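Local coordinates for protein glucosidase (Croceicoccus marinus, PDB 5Z3K) that probably hydrolyses O-glycosidic bonds, working as a family 39 beta-glucosidase built on a closed eight-stranded barrel, at residues Q22-P30 against A49-W59; I300-A308 against D316-G325. One frame throughout, in Å; residues are numbered along the deposited sequence.

Contact 1. Residues Q22-P30 against A49-W59; sequences QLHGTSGIP and AQVTLVRSYDW
S27 and D58 join the two segments by a hydroxyl-carboxylate hydrogen bond: S27 OG donates to D58 OD2 at 2.9 Å and meets that oxygen nearly along its C-O axis. The S27 hydroxyl lies between its own backbone N and carbonyl carbon (chi1 76°), which turns it to the aspartate. Next along, W59 offers the edge of its indole to the backbone, and NE1 gives a weak, bent bond to G28 O at 2.9 Å. I29 CG1 packs obliquely against the same ring, 4.0 Å from W59 CD1. At the other end, H24 comes up against the turn that ends the preceding helix, a Schellman motif at Q50: its CD2 is 3.4 Å from A49 O, and V51 CG2 closes in obliquely on the ring. Between these ends the backbones pair in parallel, T26 opposite V54. T26 sits between two bonds, its N donating to L53 O at 2.9 Å and its O accepting from R55 N. H24 O takes T52 N at 3.0 Å in a nearly straight bond (169° at the hydrogen). Water fills in beyond the pairing: one molecule links Q22 O to T52 OG1, a second H24 N to T52 OG1, and a third joins G28 N to R55 O. The buried L53 N has no polar partner. With D58 cut back to an alanine, S27 OG is likely to lose its acceptor and be set free to turn. R55, on the same face as S27, extends away to salt bridges with E153 and D156. The pairing joins the two strands of the beta-alpha-beta unit 25-27, 43-48, 53-55 in a TIM barrel, with strands 104-109 and 298-301 as neighbours and helices 89-100 and 329-341 packed outside.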
loop_
_atom_site.group_PDB
_atom_site.type_symbol
_atom_site.label_atom_id
_atom_site.label_comp_id
_atom_site.label_asym_id
_atom_site.label_seq_id
_atom_site.Cartn_x
_atom_site.Cartn_y
_atom_site.Cartn_z
ATOM N N GLN A 22 4.187 -10.416 -2.536
ATOM C CA GLN A 22 4.596 -9.071 -2.956
ATOM C C GLN A 22 3.505 -8.069 -2.595
ATOM O O GLN A 22 2.589 -7.791 -3.379
ATOM C CB GLN A 22 4.907 -9.055 -4.447
ATOM C CG GLN A 22 6.346 -9.465 -4.763
ATOM C CD GLN A 22 6.596 -10.951 -4.531
ATOM O OE1 GLN A 22 5.964 -11.803 -5.158
ATOM N NE2 GLN A 22 7.518 -11.267 -3.621
ATOM N N LEU A 23 3.609 -7.504 -1.390
ATOM C CA LEU A 23 2.617 -6.565 -0.888
ATOM C C LEU A 23 3.088 -5.111 -0.936
ATOM O O LEU A 23 2.414 -4.233 -0.377
ATOM C CB LEU A 23 2.223 -6.929 0.546
ATOM C CG LEU A 23 1.567 -8.301 0.762
ATOM C CD1 LEU A 23 0.981 -8.412 2.190
ATOM C CD2 LEU A 23 0.506 -8.512 -0.271
ATOM N N HIS A 24 4.216 -4.828 -1.596
ATOM C CA HIS A 24 4.784 -3.475 -1.572
ATOM C C HIS A 24 4.153 -2.594 -2.648
ATOM O O HIS A 24 4.805 -2.152 -3.596
ATOM C CB HIS A 24 6.298 -3.496 -1.746
ATOM C CG HIS A 24 6.980 -2.322 -1.114
ATOM N ND1 HIS A 24 6.913 -2.073 0.238
ATOM C CD2 HIS A 24 7.760 -1.344 -1.637
ATOM C CE1 HIS A 24 7.603 -0.981 0.520
ATOM N NE2 HIS A 24 8.134 -0.523 -0.600
ATOM N N GLY A 25 2.865 -2.323 -2.473
ATOM C CA GLY A 25 2.203 -1.320 -3.282
ATOM C C GLY A 25 2.216 0.042 -2.618
ATOM O O GLY A 25 2.446 0.163 -1.417
ATOM N N THR A 26 1.940 1.089 -3.400
ATOM C CA THR A 26 1.911 2.427 -2.823
ATOM C C THR A 26 1.094 3.340 -3.719
ATOM O O THR A 26 0.698 2.975 -4.826
ATOM C CB THR A 26 3.319 3.005 -2.635
ATOM O OG1 THR A 26 3.256 4.119 -1.739
ATOM C CG2 THR A 26 3.882 3.492 -3.972
ATOM N N SER A 27 0.849 4.538 -3.218
ATOM C CA SER A 27 0.174 5.564 -3.986
ATOM C C SER A 27 1.026 6.823 -3.935
ATOM O O SER A 27 2.005 6.903 -3.190
ATOM C CB SER A 27 -1.235 5.835 -3.449
ATOM O OG SER A 27 -1.171 6.601 -2.267
ATOM N N GLY A 28 0.643 7.802 -4.741
ATOM C CA GLY A 28 1.363 9.056 -4.845
ATOM C C GLY A 28 1.828 9.327 -6.263
ATOM O O GLY A 28 1.665 8.513 -7.171
ATOM N N ILE A 29 2.437 10.500 -6.429
ATOM C CA ILE A 29 2.923 11.020 -7.702
ATOM C C ILE A 29 4.445 10.886 -7.709
ATOM O O ILE A 29 5.129 11.583 -6.943
ATOM C CB ILE A 29 2.486 12.478 -7.913
ATOM C CG1 ILE A 29 0.949 12.567 -7.973
ATOM C CG2 ILE A 29 3.137 13.050 -9.167
ATOM C CD1 ILE A 29 0.380 13.997 -7.859
ATOM N N PRO A 30 5.025 10.013 -8.544
ATOM C CA PRO A 30 6.465 9.749 -8.453
ATOM C C PRO A 30 7.357 10.719 -9.212
ATOM O O PRO A 30 8.573 10.708 -8.974
ATOM C CB PRO A 30 6.591 8.334 -9.043
ATOM C CG PRO A 30 5.466 8.229 -10.013
ATOM C CD PRO A 30 4.328 9.029 -9.402
ATOM N N ALA A 49 13.053 0.729 -4.277
ATOM C CA ALA A 49 12.200 0.074 -3.294
ATOM C C ALA A 49 11.470 -1.139 -3.860
ATOM O O ALA A 49 10.762 -1.815 -3.106
ATOM C CB ALA A 49 11.174 1.079 -2.750
ATOM N N GLN A 50 11.584 -1.398 -5.165
ATOM C CA GLN A 50 10.864 -2.492 -5.821
ATOM C C GLN A 50 9.354 -2.417 -5.577
ATOM O O GLN A 50 8.706 -3.417 -5.261
ATOM C CB GLN A 50 11.430 -3.849 -5.386
ATOM C CG GLN A 50 12.957 -3.893 -5.493
ATOM C CD GLN A 50 13.480 -5.190 -6.072
ATOM O OE1 GLN A 50 12.866 -5.790 -6.957
ATOM N NE2 GLN A 50 14.632 -5.625 -5.580
ATOM N N VAL A 51 8.792 -1.210 -5.705
ATOM C CA VAL A 51 7.336 -1.050 -5.723
ATOM C C VAL A 51 6.758 -1.966 -6.792
ATOM O O VAL A 51 7.247 -1.988 -7.926
ATOM C CB VAL A 51 6.969 0.426 -5.982
ATOM C CG1 VAL A 51 5.478 0.573 -6.372
ATOM C CG2 VAL A 51 7.305 1.293 -4.756
ATOM N N THR A 52 5.713 -2.733 -6.439
ATOM C CA THR A 52 5.092 -3.674 -7.365
ATOM C C THR A 52 3.670 -3.301 -7.773
ATOM O O THR A 52 3.123 -3.927 -8.691
ATOM C CB THR A 52 5.065 -5.090 -6.759
ATOM O OG1 THR A 52 4.541 -5.031 -5.428
ATOM C CG2 THR A 52 6.460 -5.699 -6.733
ATOM N N LEU A 53 3.058 -2.311 -7.129
ATOM C CA LEU A 53 1.674 -1.953 -7.411
ATOM C C LEU A 53 1.506 -0.491 -7.049
ATOM O O LEU A 53 2.014 -0.051 -6.016
ATOM C CB LEU A 53 0.691 -2.826 -6.621
ATOM C CG LEU A 53 -0.810 -2.663 -6.903
ATOM C CD1 LEU A 53 -1.126 -2.890 -8.383
ATOM C CD2 LEU A 53 -1.624 -3.614 -6.037
ATOM N N VAL A 54 0.843 0.267 -7.920
ATOM C CA VAL A 54 0.641 1.693 -7.687
ATOM C C VAL A 54 -0.841 2.017 -7.841
ATOM O O VAL A 54 -1.427 1.780 -8.905
ATOM C CB VAL A 54 1.483 2.565 -8.629
ATOM C CG1 VAL A 54 1.175 4.033 -8.391
ATOM C CG2 VAL A 54 2.977 2.280 -8.425
ATOM N N ARG A 55 -1.433 2.581 -6.789
ATOM C CA ARG A 55 -2.793 3.111 -6.854
ATOM C C ARG A 55 -2.758 4.498 -7.485
ATOM O O ARG A 55 -1.906 5.322 -7.137
ATOM C CB ARG A 55 -3.398 3.181 -5.447
ATOM C CG ARG A 55 -4.870 3.572 -5.374
ATOM C CD ARG A 55 -5.437 3.289 -3.968
ATOM N NE ARG A 55 -6.903 3.393 -3.938
ATOM C CZ ARG A 55 -7.576 4.475 -3.534
ATOM N NH1 ARG A 55 -6.926 5.556 -3.105
ATOM N NH2 ARG A 55 -8.906 4.477 -3.562
ATOM N N SER A 56 -3.686 4.762 -8.413
ATOM C CA SER A 56 -3.624 5.966 -9.232
ATOM C C SER A 56 -4.377 7.143 -8.625
ATOM O O SER A 56 -4.346 8.241 -9.195
ATOM C CB SER A 56 -4.191 5.679 -10.625
ATOM O OG SER A 56 -5.598 5.427 -10.555
ATOM N N TYR A 57 -5.045 6.942 -7.489
ATOM C CA TYR A 57 -6.004 7.929 -6.992
ATOM C C TYR A 57 -5.354 9.291 -6.748
ATOM O O TYR A 57 -5.962 10.334 -7.023
ATOM C CB TYR A 57 -6.661 7.395 -5.714
ATOM C CG TYR A 57 -7.676 8.335 -5.106
ATOM C CD1 TYR A 57 -8.966 8.415 -5.620
ATOM C CD2 TYR A 57 -7.355 9.120 -4.005
ATOM C CE1 TYR A 57 -9.910 9.275 -5.068
ATOM C CE2 TYR A 57 -8.295 9.980 -3.435
ATOM C CZ TYR A 57 -9.568 10.051 -3.976
ATOM O OH TYR A 57 -10.493 10.912 -3.428
ATOM N N ASP A 58 -4.105 9.316 -6.282
ATOM C CA ASP A 58 -3.503 10.612 -5.986
ATOM C C ASP A 58 -2.951 11.317 -7.227
ATOM O O ASP A 58 -2.625 12.507 -7.154
ATOM C CB ASP A 58 -2.436 10.447 -4.904
ATOM C CG ASP A 58 -3.045 9.997 -3.585
ATOM O OD1 ASP A 58 -3.968 10.677 -3.088
ATOM O OD2 ASP A 58 -2.653 8.935 -3.071
ATOM N N TRP A 59 -2.891 10.635 -8.363
ATOM C CA TRP A 59 -2.588 11.295 -9.623
ATOM C C TRP A 59 -3.701 12.281 -9.992
ATOM O O TRP A 59 -4.790 12.293 -9.410
ATOM C CB TRP A 59 -2.431 10.276 -10.750
ATOM C CG TRP A 59 -1.374 9.217 -10.556
ATOM C CD1 TRP A 59 -0.389 9.170 -9.580
ATOM C CD2 TRP A 59 -1.190 8.049 -11.363
ATOM N NE1 TRP A 59 0.381 8.046 -9.745
ATOM C CE2 TRP A 59 -0.089 7.338 -10.827
ATOM C CE3 TRP A 59 -1.848 7.535 -12.492
ATOM C CZ2 TRP A 59 0.370 6.141 -11.386
ATOM C CZ3 TRP A 59 -1.404 6.340 -13.039
ATOM C CH2 TRP A 59 -0.296 5.653 -12.484
HETATM O O HOH W 1 2.000 -5.915 -5.219
HETATM O O HOH W 2 6.051 -6.311 -3.225
HETATM O O HOH W 3 -1.510 7.938 -6.757
#

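Contact 2. Residues I300-A308 against D316-G325; sequences IFFRADTGA and DPAGIFEDDG
With CG turned opposite its backbone N (chi1 -180°), the F302 ring reaches over to the 316-325 loop, where CE2 touches A318 CB at 3.4 Å. Its edge meets D316 OD2, 3.6 Å from CZ, the ring and carboxylate planes standing 80° apart. I320 holds CG1 between its backbone N and carbonyl carbon (chi1 58°), leaving CG2 to push into the edge of the F301 ring, 3.4 Å from CZ. Backbone bonds tie the loops together: R303 N to A318 O, I320 N to R303 O at 3.2 Å, F321 N to D305 O, and D316 N to G307 O at 2.7 Å. R303, preceded by a cis peptide, grips D305 side-on, NE to OD1 at 2.8 Å and NH2 to OD2; G307 N also bonds OD1, closing an Asx turn. G319 CA lies close against the backbone, 3.7 Å from G307 N. Water joins R303 NH1 to D316 OD2. The contact packs the loop leaving barrel strand 298-301 against the approach to helix 329-341, whose F334 meets A304 and I320, while strand 25-27 lies against R303 and F302.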
loop_
_atom_site.group_PDB
_atom_site.type_symbol
_atom_site.label_atom_id
_atom_site.label_comp_id
_atom_site.label_asym_id
_atom_site.label_seq_id
_atom_site.Cartn_x
_atom_site.Cartn_y
_atom_site.Cartn_z
ATOM N N ILE A 300 -1.467 -1.063 -0.325
ATOM C CA ILE A 300 -1.111 0.235 -0.906
ATOM C C ILE A 300 -0.712 1.141 0.254
ATOM O O ILE A 300 -1.578 1.656 0.975
ATOM C CB ILE A 300 -2.267 0.863 -1.701
ATOM C CG1 ILE A 300 -2.821 -0.087 -2.766
ATOM C CG2 ILE A 300 -1.821 2.164 -2.352
ATOM C CD1 ILE A 300 -1.874 -0.325 -3.952
ATOM N N PHE A 301 0.590 1.346 0.438
ATOM C CA PHE A 301 1.070 2.272 1.456
ATOM C C PHE A 301 0.778 3.712 1.060
ATOM O O PHE A 301 1.021 4.114 -0.077
ATOM C CB PHE A 301 2.573 2.114 1.658
ATOM C CG PHE A 301 3.154 3.154 2.575
ATOM C CD1 PHE A 301 3.088 2.981 3.958
ATOM C CD2 PHE A 301 3.740 4.309 2.065
ATOM C CE1 PHE A 301 3.623 3.924 4.822
ATOM C CE2 PHE A 301 4.268 5.274 2.908
ATOM C CZ PHE A 301 4.211 5.086 4.294
ATOM N N PHE A 302 0.319 4.505 2.029
ATOM C CA PHE A 302 -0.110 5.885 1.809
ATOM C C PHE A 302 0.812 6.826 2.581
ATOM O O PHE A 302 0.845 6.770 3.813
ATOM C CB PHE A 302 -1.558 6.052 2.281
ATOM C CG PHE A 302 -2.112 7.443 2.096
ATOM C CD1 PHE A 302 -2.491 7.887 0.839
ATOM C CD2 PHE A 302 -2.255 8.300 3.176
ATOM C CE1 PHE A 302 -3.008 9.165 0.656
ATOM C CE2 PHE A 302 -2.774 9.584 3.002
ATOM C CZ PHE A 302 -3.152 10.011 1.735
ATOM N N ARG A 303 1.576 7.681 1.883
ATOM C CA ARG A 303 1.787 7.719 0.434
ATOM C C ARG A 303 3.277 7.980 0.198
ATOM O O ARG A 303 3.894 8.747 0.953
ATOM C CB ARG A 303 0.935 8.815 -0.229
ATOM C CG ARG A 303 1.016 10.190 0.457
ATOM C CD ARG A 303 -0.061 11.173 -0.061
ATOM N NE ARG A 303 0.315 11.719 -1.366
ATOM C CZ ARG A 303 -0.448 12.521 -2.109
ATOM N NH1 ARG A 303 -1.663 12.888 -1.702
ATOM N NH2 ARG A 303 0.003 12.944 -3.278
ATOM N N ALA A 304 3.861 7.348 -0.828
ATOM C CA ALA A 304 5.306 7.424 -1.079
ATOM C C ALA A 304 5.666 8.603 -1.993
ATOM O O ALA A 304 6.264 8.453 -3.064
ATOM C CB ALA A 304 5.811 6.106 -1.667
ATOM N N ASP A 305 5.312 9.806 -1.551
ATOM C CA ASP A 305 5.754 11.005 -2.260
ATOM C C ASP A 305 5.895 12.128 -1.240
ATOM O O ASP A 305 5.920 11.881 -0.031
ATOM C CB ASP A 305 4.828 11.340 -3.446
ATOM C CG ASP A 305 3.394 11.730 -3.039
ATOM O OD1 ASP A 305 3.095 11.934 -1.837
ATOM O OD2 ASP A 305 2.551 11.842 -3.966
ATOM N N THR A 306 6.025 13.367 -1.729
ATOM C CA THR A 306 6.171 14.502 -0.817
ATOM C C THR A 306 4.881 14.869 -0.110
ATOM O O THR A 306 4.903 15.753 0.751
ATOM C CB THR A 306 6.684 15.735 -1.551
ATOM O OG1 THR A 306 5.658 16.235 -2.425
ATOM C CG2 THR A 306 7.940 15.384 -2.336
ATOM N N GLY A 307 3.769 14.218 -0.435
ATOM C CA GLY A 307 2.503 14.581 0.146
ATOM C C GLY A 307 1.822 15.741 -0.526
ATOM O O GLY A 307 0.720 16.113 -0.107
ATOM N N ALA A 308 2.439 16.322 -1.555
ATOM C CA ALA A 308 1.811 17.374 -2.340
ATOM C C ALA A 308 0.528 16.826 -2.951
ATOM O O ALA A 308 0.561 15.913 -3.782
ATOM C CB ALA A 308 2.767 17.894 -3.422
ATOM N N ASP A 316 0.076 16.768 2.438
ATOM C CA ASP A 316 -0.390 15.773 3.382
ATOM C C ASP A 316 0.800 15.222 4.164
ATOM O O ASP A 316 1.772 14.756 3.556
ATOM C CB ASP A 316 -1.107 14.662 2.620
ATOM C CG ASP A 316 -1.942 13.767 3.514
ATOM O OD1 ASP A 316 -1.488 13.427 4.626
ATOM O OD2 ASP A 316 -3.058 13.392 3.093
ATOM N N PRO A 317 0.761 15.242 5.497
ATOM C CA PRO A 317 1.889 14.711 6.272
ATOM C C PRO A 317 2.091 13.212 6.105
ATOM O O PRO A 317 3.168 12.706 6.454
ATOM C CB PRO A 317 1.522 15.078 7.718
ATOM C CG PRO A 317 0.043 15.198 7.710
ATOM C CD PRO A 317 -0.316 15.758 6.362
ATOM N N ALA A 318 1.110 12.486 5.561
ATOM C CA ALA A 318 1.325 11.080 5.243
ATOM C C ALA A 318 2.329 10.882 4.107
ATOM O O ALA A 318 2.836 9.767 3.937
ATOM C CB ALA A 318 -0.008 10.413 4.881
ATOM N N GLY A 319 2.643 11.926 3.344
ATOM C CA GLY A 319 3.708 11.830 2.355
ATOM C C GLY A 319 5.050 11.651 3.051
ATOM O O GLY A 319 5.455 12.512 3.852
ATOM N N ILE A 320 5.744 10.542 2.777
ATOM C CA ILE A 320 6.915 10.212 3.586
ATOM C C ILE A 320 8.179 10.941 3.146
ATOM O O ILE A 320 9.134 11.016 3.926
ATOM C CB ILE A 320 7.193 8.696 3.626
ATOM C CG1 ILE A 320 7.408 8.124 2.215
ATOM C CG2 ILE A 320 6.064 7.983 4.365
ATOM C CD1 ILE A 320 7.874 6.661 2.218
ATOM N N PHE A 321 8.219 11.491 1.936
ATOM C CA PHE A 321 9.387 12.252 1.513
ATOM C C PHE A 321 9.333 13.673 2.064
ATOM O O PHE A 321 8.267 14.203 2.371
ATOM C CB PHE A 321 9.474 12.318 -0.014
ATOM C CG PHE A 321 9.817 11.006 -0.660
ATOM C CD1 PHE A 321 8.848 10.018 -0.812
ATOM C CD2 PHE A 321 11.094 10.773 -1.145
ATOM C CE1 PHE A 321 9.173 8.804 -1.402
ATOM C CE2 PHE A 321 11.424 9.563 -1.739
ATOM C CZ PHE A 321 10.465 8.578 -1.868
ATOM N N GLU A 322 10.503 14.306 2.162
ATOM C CA GLU A 322 10.514 15.723 2.502
ATOM C C GLU A 322 9.871 16.533 1.382
ATOM O O GLU A 322 9.788 16.088 0.238
ATOM C CB GLU A 322 11.946 16.214 2.736
ATOM C CG GLU A 322 12.675 15.472 3.846
ATOM C CD GLU A 322 12.056 15.711 5.203
ATOM O OE1 GLU A 322 11.725 16.868 5.527
ATOM O OE2 GLU A 322 11.910 14.741 5.962
ATOM N N ASP A 323 9.450 17.760 1.725
ATOM C CA ASP A 323 8.812 18.646 0.747
ATOM C C ASP A 323 9.602 18.744 -0.558
ATOM O O ASP A 323 9.014 18.854 -1.644
ATOM C CB ASP A 323 8.615 20.038 1.356
ATOM C CG ASP A 323 7.568 20.058 2.461
ATOM O OD1 ASP A 323 6.966 19.001 2.762
ATOM O OD2 ASP A 323 7.340 21.142 3.044
ATOM N N ASP A 324 10.934 18.723 -0.485
ATOM C CA ASP A 324 11.757 18.914 -1.674
ATOM C C ASP A 324 12.149 17.602 -2.342
ATOM O O ASP A 324 12.950 17.609 -3.282
ATOM C CB ASP A 324 13.005 19.744 -1.337
ATOM C CG ASP A 324 13.995 19.021 -0.425
ATOM O OD1 ASP A 324 13.701 17.916 0.090
ATOM O OD2 ASP A 324 15.094 19.582 -0.229
ATOM N N GLY A 325 11.586 16.483 -1.895
ATOM C CA GLY A 325 11.899 15.198 -2.468
ATOM C C GLY A 325 13.044 14.471 -1.804
ATOM O O GLY A 325 13.361 13.347 -2.219
HETATM O O HOH W 4 2.568 7.747 5.756
HETATM O O HOH W 5 -3.633 13.262 0.488
HETATM O O HOH W 6 6.322 18.933 -2.338
#

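The two contacts come in series along the chain, contact 1 at the start of the barrel and contact 2 at its end, yet their centres are about 12 Å apart. The circular strand order explains this: strand 298-301, the eighth, pairs with strand 25-27, the first, so the chain's distant ends of the barrel close on each other. Across this seam T26 OG1 probably hydrogen-bonds F301 O at 2.8 Å, and I29 N probably bonds D305 OD2. Thus D305, held by R303 in contact 2, probably also holds the segment after the first strand. Helix 329-341, which follows in the chain, packs against both contacts.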